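Local atomic coordinates of occlusion-derived virus envelope protein E66 (Autographa californica nucleopolyhedrovirus, PDB entry 3VSN), a protein that cleaves non-sulfated chondroitin as a lyase of the occlusion-derived virus envelope and is essential for infecting the insect host by mouth. Residues P145-F148 / M149-I153; G79-C82 / H83-G87; T610-P613 / F614-M618; S602-S605 / A606-T610. All coordinates share one frame; numbering follows the deposited sequence.

Interaction 1. Residues P145-F148 / M149-I153; sequences PEVF and MNITI
Phe148 meets Thr152 one helical turn later through its backbone, and its carbonyl oxygen is gripped twice. Thr152 N donates to Phe148 O at 3.1 Å, and the hydroxyl Thr152 OG1 adds a bond to Phe148 O of 2.8 Å, the two donors coming from opposite faces of the carbonyl plane. The hydroxyl gets there because OG1 lies beside its own backbone N (chi1 -59°), which suits a threonine to a buried helix: the hydroxyl bonds the preceding turn and also Thr168 OG1 of helix 161-175. The ring of Phe148 itself swings off the helix. Met149 continues the helical ladder: its backbone N bonds Pro145 O at 3.1 Å, its CB rests 3.7 Å from Pro145 O, and the extended thioether chain leads away from the preceding turn. Pro145 lacks an N-H and kinks the helix, yet its carbonyl serves the next turn normally. Val147 provides the direct apolar contact, CG1 lying 3.7 Å from Ile151 CD1 with both side chains pointing the same way, two beta-branched residues one turn apart making one apolar strip. Glu146 forms salt bridges to Arg194 and Lys49, which probably offset its buried charge. Around helix 138-154, Phe148 packs on Trp171 of helix 161-175, Met149 touches Tyr201 of helix 189-205 and Phe34 and Phe38 of helix 29-48, and Val147 faces helix 75-93.

Interaction 2. Residues G79-C82 / H83-G87; sequences GTVC and HTLIG
Thr84 folds its hydroxyl back onto the carbonyl of Thr80, and this is the tight part of the contact. Thr84 OG1 lies 2.6 Å from Thr80 O and donates to it from above the carbonyl plane, while Thr84 N bonds the same Thr80 O at 2.9 Å from the opposite face. A chi1 of -53° turns the hydroxyl of Thr84, not its methyl, toward the preceding turn, and a buried threonine can thereby satisfy its polar atom within its own helix. Thr80 follows the same habit one turn earlier, its OG1 bonding Pro76 O, and its methyl CG2 comes 3.9 Å from Thr84 OG1. The other close approach is at His83, whose ring carbon CD2 sits 3.2 Å from Gly79 O, the ring meeting that oxygen obliquely. Gly79 has no side chain, and the imidazole meets its bare backbone; His83 N bonds the same Gly79 O at 2.9 Å. These close polar contacts thus lie on the side partly open to solvent, where Thr80 and His83, as polar residues, are at home. The looser fit is apolar and buried: the Val81 and Leu85 side chains lie side by side, pointing the same way, but CG1 of Val81 is 4.2 Å from Leu85 CD1. In the helical domain, Cys82, small and buried, packs its side chain on Thr143 and Val147 of helix 138-154, Leu85 also lies against Val147 and reaches Leu109 and Ile116 of helix 103-119, and Val81 and Leu85 both touch Val65 of strand 65-66.

Interaction 3. Residues T610-P613 / F614-M618; sequences TTIP and FSVIM
Pro613 O carries the polar side of the contact, receiving two weak bonds from the first turn of the helix. Val616 N lies 3.2 Å from Pro613 O but its N-H is badly bent (130°), whereas Ile617 N, at 3.4 Å from Pro613 O, is long but nearly straight. Proline suits this N-cap position, where its carbonyl is used and no N-H is needed for the helix. The apolar part involves more side chains. The CD-CG side of the Pro613 ring meets Val616 CG2, CD coming within 3.7 Å of it, and the two side chains meet at a slant. Ile612 extends its long branch, CG1 anti to the backbone N (chi1 -176°), so that CD1 touches Ile617 CG1 at 3.7 Å, the two isoleucines crossing at about a right angle. Ile612 CG1 also approaches Val616 CG1 at 4.2 Å. Ile612, Val616 and Ile617, with the proline ring, pack at the corner where strand 611-613 turns into the helix, their short axes 63° apart. Beneath this corner, Ile612 and Ile617 both lie on Phe643 of strand 642-645, which Phe614 meets edge to face, while Ile612 and Val616 touch Trp592 of strand 592-597.

Interaction 4. Residues S602-S605 / A606-T610; sequences SFMS and ANEDT
Ser605 to Glu608 forms a type I beta turn closed by Glu608 N on Ser605 O at 2.9 Å, with the donor 64° out of the carbonyl plane, and the chain leaves it through Glu608 in the left-handed helical region (phi 65°). The side chain of Ser605 tightens this turn from within. Its OG, anti to the backbone N (chi1 166°), leans forward to accept from Asn607 N at 3.0 Å, an ST turn laid over the beta turn; serine is short enough to reach its own backbone so. The same hydroxyl also holds a water, Ser605 OG standing 2.6 Å from it. That water accepts from Asn607 ND2 at 3.1 Å and donates to Asp609 OD2 at 2.8 Å: the Asn607 amide supplies an N-H and the Asp609 carboxylate an acceptor, and the water links them. A second water accepts from Ser605 N at 3.0 Å and donates to Asp609 O at 2.8 Å, bridging the strand end and the returning loop. Met604 CE approaches Glu608 CG to 4.3 Å. The carboxylate of Glu608 looks elsewhere, to salt bridges with Lys326 and Arg345. Taken together, the turn is held by direct bonds to Ser605 O and OG, whereas the Asp609 carboxylate reaches Ser605 OG through water, and its negative charge is probably softened by the water proton pointing at it.

In the fold
The four contacts form two touching pairs. Interactions 1 and 2 belong to neighbouring helices of the alpha/alpha toroid, centres about 11 Å apart: Val147 CG2 reaches Cys82 O at 3.4 Å and Val147 CG1 reaches Leu85 CD1 at 3.8 Å. Interactions 3 and 4, centres about 10 Å apart, share Thr610 in the beta-rich part, where Ile612 CD1 packs on Phe603 CG at 3.6 Å. The pairs lie on opposite sides of the chain's centre, the centres of interactions 1 and 4 about 52 Å apart. Only the helical pair nears catalysis: the side chains of Glu146 and His83 are about 10 and 12 Å from that of the proton acceptor Asn191.

Interaction 1. Residues P145-F148 / M149-I153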
ATOM      1  N   PRO A 145     -15.966   9.819 -21.335  1.00 17.89           N
ATOM      2  CA  PRO A 145     -16.473   8.579 -21.933  1.00 17.53           C
ATOM      3  C   PRO A 145     -17.115   7.629 -20.914  1.00 17.38           C
ATOM      4  O   PRO A 145     -18.053   6.908 -21.254  1.00 16.72           O
ATOM      5  CB  PRO A 145     -15.223   7.958 -22.556  1.00 17.74           C
ATOM      6  CG  PRO A 145     -14.365   9.135 -22.878  1.00 17.87           C
ATOM      7  CD  PRO A 145     -14.553  10.045 -21.695  1.00 17.91           C
ATOM      8  N   GLU A 146     -16.622   7.654 -19.675  1.00 17.38           N
ATOM      9  CA  GLU A 146     -17.231   6.894 -18.578  1.00 17.56           C
ATOM     10  C   GLU A 146     -18.643   7.384 -18.245  1.00 17.25           C
ATOM     11  O   GLU A 146     -19.498   6.587 -17.854  1.00 17.42           O
ATOM     12  CB  GLU A 146     -16.328   6.905 -17.335  1.00 18.15           C
ATOM     13  CG  GLU A 146     -15.061   6.075 -17.510  1.00 18.70           C
ATOM     14  CD  GLU A 146     -14.023   6.275 -16.411  1.00 19.39           C
ATOM     15  OE1 GLU A 146     -14.131   7.233 -15.612  1.00 19.85           O
ATOM     16  OE2 GLU A 146     -13.077   5.462 -16.355  1.00 19.82           O
ATOM     17  N   VAL A 147     -18.886   8.685 -18.411  1.00 16.92           N
ATOM     18  CA  VAL A 147     -20.225   9.260 -18.215  1.00 16.77           C
ATOM     19  C   VAL A 147     -21.212   8.679 -19.230  1.00 16.67           C
ATOM     20  O   VAL A 147     -22.289   8.211 -18.855  1.00 16.26           O
ATOM     21  CB  VAL A 147     -20.215  10.804 -18.307  1.00 16.84           C
ATOM     22  CG1 VAL A 147     -21.626  11.367 -18.225  1.00 16.84           C
ATOM     23  CG2 VAL A 147     -19.354  11.395 -17.202  1.00 16.75           C
ATOM     24  N   PHE A 148     -20.825   8.700 -20.506  1.00 16.81           N
ATOM     25  CA  PHE A 148     -21.633   8.121 -21.579  1.00 16.98           C
ATOM     26  C   PHE A 148     -21.990   6.671 -21.269  1.00 17.08           C
ATOM     27  O   PHE A 148     -23.157   6.279 -21.360  1.00 16.68           O
ATOM     28  CB  PHE A 148     -20.896   8.204 -22.920  1.00 17.20           C
ATOM     29  CG  PHE A 148     -20.984   9.553 -23.584  1.00 17.53           C
ATOM     30  CD1 PHE A 148     -21.983   9.815 -24.521  1.00 17.70           C
ATOM     31  CD2 PHE A 148     -20.067  10.556 -23.288  1.00 17.54           C
ATOM     32  CE1 PHE A 148     -22.068  11.052 -25.140  1.00 17.83           C
ATOM     33  CE2 PHE A 148     -20.147  11.797 -23.905  1.00 17.99           C
ATOM     34  CZ  PHE A 148     -21.149  12.044 -24.835  1.00 18.04           C
ATOM     35  N   MET A 149     -20.980   5.892 -20.881  1.00 16.79           N
ATOM     36  CA  MET A 149     -21.164   4.479 -20.585  1.00 16.60           C
ATOM     37  C   MET A 149     -22.101   4.244 -19.395  1.00 16.47           C
ATOM     38  O   MET A 149     -23.048   3.465 -19.498  1.00 16.13           O
ATOM     39  CB  MET A 149     -19.808   3.804 -20.352  1.00 16.98           C
ATOM     40  CG  MET A 149     -19.909   2.313 -20.086  1.00 17.19           C
ATOM     41  SD  MET A 149     -18.289   1.563 -19.894  1.00 17.82           S
ATOM     42  CE  MET A 149     -18.745  -0.157 -19.748  1.00 17.72           C
ATOM     43  N   ASN A 150     -21.838   4.923 -18.277  1.00 16.39           N
ATOM     44  CA  ASN A 150     -22.644   4.757 -17.065  1.00 16.28           C
ATOM     45  C   ASN A 150     -24.113   5.142 -17.264  1.00 16.16           C
ATOM     46  O   ASN A 150     -25.009   4.396 -16.863  1.00 15.80           O
ATOM     47  CB  ASN A 150     -22.040   5.524 -15.885  1.00 16.68           C
ATOM     48  CG  ASN A 150     -20.860   4.801 -15.256  1.00 17.39           C
ATOM     49  OD1 ASN A 150     -19.734   4.869 -15.750  1.00 18.00           O
ATOM     50  ND2 ASN A 150     -21.115   4.103 -14.155  1.00 17.46           N
ATOM     51  N   ILE A 151     -24.351   6.293 -17.894  1.00 15.71           N
ATOM     52  CA  ILE A 151     -25.715   6.772 -18.140  1.00 15.65           C
ATOM     53  C   ILE A 151     -26.478   5.819 -19.065  1.00 15.71           C
ATOM     54  O   ILE A 151     -27.583   5.382 -18.733  1.00 15.80           O
ATOM     55  CB  ILE A 151     -25.739   8.233 -18.667  1.00 15.53           C
ATOM     56  CG1 ILE A 151     -25.262   9.190 -17.569  1.00 15.54           C
ATOM     57  CG2 ILE A 151     -27.144   8.625 -19.117  1.00 15.54           C
ATOM     58  CD1 ILE A 151     -25.198  10.654 -17.962  1.00 15.37           C
ATOM     59  N   THR A 152     -25.872   5.475 -20.201  1.00 15.74           N
ATOM     60  CA  THR A 152     -26.491   4.573 -21.175  1.00 16.01           C
ATOM     61  C   THR A 152     -26.899   3.224 -20.558  1.00 16.03           C
ATOM     62  O   THR A 152     -28.027   2.762 -20.760  1.00 15.91           O
ATOM     63  CB  THR A 152     -25.583   4.353 -22.405  1.00 16.17           C
ATOM     64  OG1 THR A 152     -25.311   5.615 -23.029  1.00 16.40           O
ATOM     65  CG2 THR A 152     -26.246   3.427 -23.422  1.00 16.18           C
ATOM     66  N   ILE A 153     -25.997   2.608 -19.799  1.00 15.92           N
ATOM     67  CA  ILE A 153     -26.280   1.288 -19.230  1.00 16.12           C
ATOM     68  C   ILE A 153     -27.320   1.327 -18.105  1.00 16.36           C
ATOM     69  O   ILE A 153     -28.284   0.558 -18.139  1.00 16.90           O
ATOM     70  CB  ILE A 153     -25.002   0.530 -18.807  1.00 16.16           C
ATOM     71  CG1 ILE A 153     -24.073   0.359 -20.012  1.00 16.05           C
ATOM     72  CG2 ILE A 153     -25.357  -0.833 -18.214  1.00 16.24           C
ATOM     73  CD1 ILE A 153     -22.712  -0.229 -19.694  1.00 16.39           C
TER

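Interaction 2. Residues G79-C82 / H83-G87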
ATOM      1  N   GLY A  79     -14.893  18.160 -14.856  1.00 22.20           N
ATOM      2  CA  GLY A  79     -14.557  16.902 -14.188  1.00 21.78           C
ATOM      3  C   GLY A  79     -15.509  16.584 -13.050  1.00 21.50           C
ATOM      4  O   GLY A  79     -15.944  15.441 -12.894  1.00 21.05           O
ATOM      5  N   THR A  80     -15.847  17.605 -12.266  1.00 21.24           N
ATOM      6  CA  THR A  80     -16.789  17.453 -11.163  1.00 21.29           C
ATOM      7  C   THR A  80     -18.200  17.112 -11.655  1.00 21.11           C
ATOM      8  O   THR A  80     -18.857  16.247 -11.075  1.00 20.94           O
ATOM      9  CB  THR A  80     -16.799  18.693 -10.247  1.00 21.69           C
ATOM     10  OG1 THR A  80     -15.467  18.944  -9.787  1.00 22.19           O
ATOM     11  CG2 THR A  80     -17.703  18.473  -9.038  1.00 21.42           C
ATOM     12  N   VAL A  81     -18.648  17.779 -12.722  1.00 20.54           N
ATOM     13  CA  VAL A  81     -19.927  17.447 -13.366  1.00 20.09           C
ATOM     14  C   VAL A  81     -19.932  15.977 -13.797  1.00 19.51           C
ATOM     15  O   VAL A  81     -20.871  15.237 -13.497  1.00 18.89           O
ATOM     16  CB  VAL A  81     -20.219  18.349 -14.589  1.00 20.33           C
ATOM     17  CG1 VAL A  81     -21.393  17.810 -15.398  1.00 20.49           C
ATOM     18  CG2 VAL A  81     -20.499  19.778 -14.150  1.00 20.93           C
ATOM     19  N   CYS A  82     -18.873  15.571 -14.493  1.00 19.06           N
ATOM     20  CA  CYS A  82     -18.707  14.193 -14.950  1.00 18.94           C
ATOM     21  C   CYS A  82     -18.784  13.170 -13.810  1.00 18.57           C
ATOM     22  O   CYS A  82     -19.569  12.219 -13.880  1.00 18.33           O
ATOM     23  CB  CYS A  82     -17.401  14.049 -15.733  1.00 19.18           C
ATOM     24  SG  CYS A  82     -17.452  14.778 -17.387  1.00 20.19           S
ATOM     25  N   HIS A  83     -17.986  13.373 -12.760  1.00 18.08           N
ATOM     26  CA  HIS A  83     -17.994  12.470 -11.600  1.00 18.01           C
ATOM     27  C   HIS A  83     -19.316  12.437 -10.884  1.00 17.74           C
ATOM     28  O   HIS A  83     -19.764  11.379 -10.453  1.00 17.54           O
ATOM     29  CB  HIS A  83     -16.882  12.824 -10.614  1.00 18.14           C
ATOM     30  CG  HIS A  83     -15.500  12.445 -11.088  1.00 18.32           C
ATOM     31  ND1 HIS A  83     -15.187  11.199 -11.487  1.00 18.55           N
ATOM     32  CD2 HIS A  83     -14.333  13.197 -11.190  1.00 18.45           C
ATOM     33  CE1 HIS A  83     -13.890  11.154 -11.837  1.00 18.71           C
ATOM     34  NE2 HIS A  83     -13.369  12.380 -11.657  1.00 18.79           N
ATOM     35  N   THR A  84     -19.951  13.599 -10.753  1.00 17.64           N
ATOM     36  CA  THR A  84     -21.237  13.705 -10.070  1.00 17.72           C
ATOM     37  C   THR A  84     -22.349  12.969 -10.831  1.00 17.33           C
ATOM     38  O   THR A  84     -23.189  12.310 -10.213  1.00 17.18           O
ATOM     39  CB  THR A  84     -21.599  15.182  -9.799  1.00 18.18           C
ATOM     40  OG1 THR A  84     -20.512  15.810  -9.105  1.00 18.70           O
ATOM     41  CG2 THR A  84     -22.852  15.297  -8.952  1.00 18.42           C
ATOM     42  N   LEU A  85     -22.336  13.067 -12.163  1.00 16.87           N
ATOM     43  CA  LEU A  85     -23.265  12.305 -13.004  1.00 16.85           C
ATOM     44  C   LEU A  85     -23.093  10.796 -12.829  1.00 16.74           C
ATOM     45  O   LEU A  85     -24.080  10.067 -12.696  1.00 16.43           O
ATOM     46  CB  LEU A  85     -23.108  12.680 -14.484  1.00 16.84           C
ATOM     47  CG  LEU A  85     -23.741  13.985 -14.972  1.00 16.98           C
ATOM     48  CD1 LEU A  85     -23.332  14.250 -16.411  1.00 16.93           C
ATOM     49  CD2 LEU A  85     -25.258  13.945 -14.840  1.00 16.99           C
ATOM     50  N   ILE A  86     -21.843  10.336 -12.833  1.00 16.75           N
ATOM     51  CA  ILE A  86     -21.544   8.920 -12.599  1.00 16.77           C
ATOM     52  C   ILE A  86     -22.025   8.498 -11.208  1.00 16.94           C
ATOM     53  O   ILE A  86     -22.646   7.445 -11.057  1.00 16.85           O
ATOM     54  CB  ILE A  86     -20.045   8.597 -12.809  1.00 16.75           C
ATOM     55  CG1 ILE A  86     -19.666   8.780 -14.287  1.00 16.53           C
ATOM     56  CG2 ILE A  86     -19.723   7.174 -12.347  1.00 16.46           C
ATOM     57  CD1 ILE A  86     -18.175   8.876 -14.546  1.00 16.62           C
ATOM     58  N   GLY A  87     -21.763   9.334 -10.202  1.00 17.12           N
ATOM     59  CA  GLY A  87     -22.248   9.080  -8.840  1.00 17.44           C
ATOM     60  C   GLY A  87     -23.761   8.922  -8.769  1.00 17.67           C
ATOM     61  O   GLY A  87     -24.274   8.070  -8.033  1.00 17.45           O
TER

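Interaction 3. Residues T610-P613 / F614-M618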
ATOM      1  N   THR A 610      20.986 -19.118  -1.366  1.00 14.12           N
ATOM      2  CA  THR A 610      20.041 -20.160  -1.774  1.00 13.88           C
ATOM      3  C   THR A 610      20.436 -21.516  -1.185  1.00 13.55           C
ATOM      4  O   THR A 610      19.763 -22.522  -1.411  1.00 13.25           O
ATOM      5  CB  THR A 610      19.915 -20.251  -3.306  1.00 14.10           C
ATOM      6  OG1 THR A 610      21.207 -20.491  -3.873  1.00 14.17           O
ATOM      7  CG2 THR A 610      19.345 -18.948  -3.872  1.00 14.13           C
ATOM      8  N   THR A 611      21.535 -21.526  -0.430  1.00 13.36           N
ATOM      9  CA  THR A 611      21.933 -22.692   0.356  1.00 13.47           C
ATOM     10  C   THR A 611      22.061 -22.311   1.832  1.00 13.34           C
ATOM     11  O   THR A 611      22.384 -21.163   2.151  1.00 13.54           O
ATOM     12  CB  THR A 611      23.257 -23.311  -0.140  1.00 13.82           C
ATOM     13  OG1 THR A 611      24.303 -22.336  -0.064  1.00 14.33           O
ATOM     14  CG2 THR A 611      23.126 -23.814  -1.581  1.00 13.54           C
ATOM     15  N   ILE A 612      21.775 -23.266   2.716  1.00 13.06           N
ATOM     16  CA  ILE A 612      21.910 -23.089   4.168  1.00 12.82           C
ATOM     17  C   ILE A 612      22.725 -24.253   4.743  1.00 12.71           C
ATOM     18  O   ILE A 612      22.389 -25.415   4.505  1.00 12.74           O
ATOM     19  CB  ILE A 612      20.530 -22.977   4.873  1.00 12.62           C
ATOM     20  CG1 ILE A 612      20.693 -22.686   6.374  1.00 12.51           C
ATOM     21  CG2 ILE A 612      19.677 -24.227   4.651  1.00 12.60           C
ATOM     22  CD1 ILE A 612      19.393 -22.340   7.079  1.00 12.43           C
ATOM     23  N   PRO A 613      23.811 -23.950   5.483  1.00 12.65           N
ATOM     24  CA  PRO A 613      24.629 -25.022   6.057  1.00 12.68           C
ATOM     25  C   PRO A 613      23.932 -25.754   7.202  1.00 12.72           C
ATOM     26  O   PRO A 613      23.140 -25.143   7.934  1.00 12.47           O
ATOM     27  CB  PRO A 613      25.865 -24.279   6.588  1.00 12.75           C
ATOM     28  CG  PRO A 613      25.861 -22.953   5.900  1.00 12.73           C
ATOM     29  CD  PRO A 613      24.408 -22.627   5.727  1.00 12.69           C
ATOM     30  N   PHE A 614      24.231 -27.048   7.350  1.00 12.85           N
ATOM     31  CA  PHE A 614      23.733 -27.835   8.480  1.00 13.10           C
ATOM     32  C   PHE A 614      24.064 -27.141   9.799  1.00 13.03           C
ATOM     33  O   PHE A 614      23.247 -27.138  10.724  1.00 12.86           O
ATOM     34  CB  PHE A 614      24.344 -29.246   8.516  1.00 13.50           C
ATOM     35  CG  PHE A 614      23.895 -30.157   7.401  1.00 14.04           C
ATOM     36  CD1 PHE A 614      22.546 -30.420   7.181  1.00 14.36           C
ATOM     37  CD2 PHE A 614      24.836 -30.798   6.602  1.00 14.33           C
ATOM     38  CE1 PHE A 614      22.147 -31.274   6.158  1.00 14.62           C
ATOM     39  CE2 PHE A 614      24.442 -31.653   5.577  1.00 14.48           C
ATOM     40  CZ  PHE A 614      23.096 -31.889   5.355  1.00 14.52           C
ATOM     41  N   SER A 615      25.260 -26.555   9.875  1.00 12.97           N
ATOM     42  CA  SER A 615      25.753 -25.944  11.116  1.00 13.14           C
ATOM     43  C   SER A 615      24.976 -24.691  11.529  1.00 13.00           C
ATOM     44  O   SER A 615      24.848 -24.403  12.724  1.00 12.94           O
ATOM     45  CB  SER A 615      27.255 -25.643  11.024  1.00 13.48           C
ATOM     46  OG  SER A 615      27.538 -24.704   9.999  1.00 13.77           O
ATOM     47  N   VAL A 616      24.459 -23.954  10.546  1.00 12.76           N
ATOM     48  CA  VAL A 616      23.635 -22.774  10.821  1.00 12.71           C
ATOM     49  C   VAL A 616      22.316 -23.210  11.461  1.00 12.69           C
ATOM     50  O   VAL A 616      21.860 -22.612  12.440  1.00 12.52           O
ATOM     51  CB  VAL A 616      23.396 -21.925   9.549  1.00 12.82           C
ATOM     52  CG1 VAL A 616      22.301 -20.885   9.773  1.00 12.76           C
ATOM     53  CG2 VAL A 616      24.689 -21.243   9.122  1.00 12.81           C
ATOM     54  N   ILE A 617      21.720 -24.263  10.911  1.00 12.64           N
ATOM     55  CA  ILE A 617      20.495 -24.836  11.462  1.00 12.73           C
ATOM     56  C   ILE A 617      20.736 -25.336  12.892  1.00 13.04           C
ATOM     57  O   ILE A 617      19.958 -25.022  13.802  1.00 12.53           O
ATOM     58  CB  ILE A 617      19.952 -25.973  10.560  1.00 12.74           C
ATOM     59  CG1 ILE A 617      19.617 -25.423   9.166  1.00 12.80           C
ATOM     60  CG2 ILE A 617      18.725 -26.623  11.185  1.00 12.76           C
ATOM     61  CD1 ILE A 617      19.420 -26.477   8.094  1.00 13.03           C
ATOM     62  N   MET A 618      21.821 -26.090  13.080  1.00 13.36           N
ATOM     63  CA  MET A 618      22.180 -26.640  14.392  1.00 14.13           C
ATOM     64  C   MET A 618      22.422 -25.537  15.428  1.00 13.83           C
ATOM     65  O   MET A 618      21.910 -25.613  16.547  1.00 13.62           O
ATOM     66  CB  MET A 618      23.402 -27.568  14.281  1.00 15.24           C
ATOM     67  CG  MET A 618      23.875 -28.193  15.597  1.00 16.73           C
ATOM     68  SD  MET A 618      24.885 -27.122  16.654  1.00 19.10           S
ATOM     69  CE  MET A 618      26.292 -26.798  15.588  1.00 18.29           C
TER

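Interaction 4. Residues S602-S605 / A606-T610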
ATOM      1  N   SER A 602      11.096 -21.734   9.566  1.00 12.92           N
ATOM      2  CA  SER A 602      11.544 -21.023   8.372  1.00 12.66           C
ATOM      3  C   SER A 602      12.842 -20.255   8.646  1.00 12.28           C
ATOM      4  O   SER A 602      12.977 -19.628   9.700  1.00 12.04           O
ATOM      5  CB  SER A 602      10.453 -20.064   7.890  1.00 12.94           C
ATOM      6  OG  SER A 602      10.951 -19.200   6.883  1.00 13.95           O
ATOM      7  N   PHE A 603      13.784 -20.321   7.699  1.00 11.56           N
ATOM      8  CA  PHE A 603      15.048 -19.572   7.747  1.00 11.29           C
ATOM      9  C   PHE A 603      15.189 -18.726   6.495  1.00 11.08           C
ATOM     10  O   PHE A 603      14.746 -19.137   5.422  1.00 10.95           O
ATOM     11  CB  PHE A 603      16.252 -20.513   7.698  1.00 11.32           C
ATOM     12  CG  PHE A 603      16.486 -21.314   8.942  1.00 11.40           C
ATOM     13  CD1 PHE A 603      15.869 -22.547   9.112  1.00 11.37           C
ATOM     14  CD2 PHE A 603      17.393 -20.875   9.907  1.00 11.48           C
ATOM     15  CE1 PHE A 603      16.117 -23.312  10.241  1.00 11.57           C
ATOM     16  CE2 PHE A 603      17.647 -21.639  11.042  1.00 11.40           C
ATOM     17  CZ  PHE A 603      17.003 -22.857  11.207  1.00 11.51           C
ATOM     18  N   MET A 604      15.857 -17.581   6.616  1.00 10.73           N
ATOM     19  CA  MET A 604      16.320 -16.834   5.446  1.00 10.78           C
ATOM     20  C   MET A 604      17.583 -16.043   5.778  1.00 10.75           C
ATOM     21  O   MET A 604      17.752 -15.582   6.905  1.00 10.56           O
ATOM     22  CB  MET A 604      15.236 -15.891   4.912  1.00 10.77           C
ATOM     23  CG  MET A 604      15.667 -15.112   3.677  1.00 10.95           C
ATOM     24  SD  MET A 604      14.420 -14.016   2.988  1.00 10.99           S
ATOM     25  CE  MET A 604      15.426 -13.054   1.857  1.00 10.96           C
ATOM     26  N   SER A 605      18.460 -15.901   4.786  1.00 10.81           N
ATOM     27  CA  SER A 605      19.671 -15.099   4.919  1.00 11.08           C
ATOM     28  C   SER A 605      19.480 -13.717   4.295  1.00 11.20           C
ATOM     29  O   SER A 605      18.912 -13.598   3.210  1.00 11.13           O
ATOM     30  CB  SER A 605      20.848 -15.806   4.245  1.00 11.23           C
ATOM     31  OG  SER A 605      21.939 -14.917   4.094  1.00 11.41           O
ATOM     32  N   ALA A 606      19.967 -12.678   4.974  1.00 11.29           N
ATOM     33  CA  ALA A 606      19.897 -11.315   4.441  1.00 11.65           C
ATOM     34  C   ALA A 606      20.814 -11.143   3.229  1.00 12.15           C
ATOM     35  O   ALA A 606      20.681 -10.173   2.480  1.00 11.87           O
ATOM     36  CB  ALA A 606      20.225 -10.290   5.522  1.00 11.48           C
ATOM     37  N   ASN A 607      21.739 -12.089   3.049  1.00 12.73           N
ATOM     38  CA  ASN A 607      22.574 -12.151   1.849  1.00 13.78           C
ATOM     39  C   ASN A 607      21.882 -12.872   0.688  1.00 14.04           C
ATOM     40  O   ASN A 607      22.430 -12.956  -0.410  1.00 14.19           O
ATOM     41  CB  ASN A 607      23.924 -12.806   2.169  1.00 14.25           C
ATOM     42  CG  ASN A 607      24.746 -11.984   3.139  1.00 14.84           C
ATOM     43  OD1 ASN A 607      24.813 -10.759   3.024  1.00 15.86           O
ATOM     44  ND2 ASN A 607      25.358 -12.646   4.110  1.00 14.84           N
ATOM     45  N   GLU A 608      20.678 -13.383   0.955  1.00 14.29           N
ATOM     46  CA  GLU A 608      19.840 -14.078  -0.036  1.00 14.65           C
ATOM     47  C   GLU A 608      20.464 -15.384  -0.541  1.00 14.72           C
ATOM     48  O   GLU A 608      20.230 -15.810  -1.678  1.00 14.39           O
ATOM     49  CB  GLU A 608      19.442 -13.131  -1.184  1.00 15.15           C
ATOM     50  CG  GLU A 608      18.699 -11.885  -0.700  1.00 15.73           C
ATOM     51  CD  GLU A 608      18.496 -10.832  -1.777  1.00 16.37           C
ATOM     52  OE1 GLU A 608      19.337 -10.723  -2.694  1.00 17.05           O
ATOM     53  OE2 GLU A 608      17.494 -10.091  -1.699  1.00 16.15           O
ATOM     54  N   ASP A 609      21.248 -16.021   0.326  1.00 14.96           N
ATOM     55  CA  ASP A 609      21.834 -17.328   0.039  1.00 15.29           C
ATOM     56  C   ASP A 609      20.744 -18.334  -0.320  1.00 14.61           C
ATOM     57  O   ASP A 609      19.700 -18.393   0.335  1.00 14.16           O
ATOM     58  CB  ASP A 609      22.618 -17.842   1.250  1.00 16.42           C
ATOM     59  CG  ASP A 609      23.885 -17.040   1.523  1.00 17.83           C
ATOM     60  OD1 ASP A 609      24.122 -16.011   0.855  1.00 19.16           O
ATOM     61  OD2 ASP A 609      24.655 -17.444   2.414  1.00 18.65           O
ATOM     62  N   THR A 610      20.986 -19.118  -1.366  1.00 14.12           N
ATOM     63  CA  THR A 610      20.041 -20.160  -1.774  1.00 13.88           C
ATOM     64  C   THR A 610      20.436 -21.516  -1.185  1.00 13.55           C
ATOM     65  O   THR A 610      19.763 -22.522  -1.411  1.00 13.25           O
ATOM     66  CB  THR A 610      19.915 -20.251  -3.306  1.00 14.10           C
ATOM     67  OG1 THR A 610      21.207 -20.491  -3.873  1.00 14.17           O
ATOM     68  CG2 THR A 610      19.345 -18.948  -3.872  1.00 14.13           C
TER
HETATM   69  O   HOH W   1      17.914 -17.112   2.126  1.00 11.02           O
HETATM   70  O   HOH W   2      24.466 -15.597   4.446  1.00 18.69           O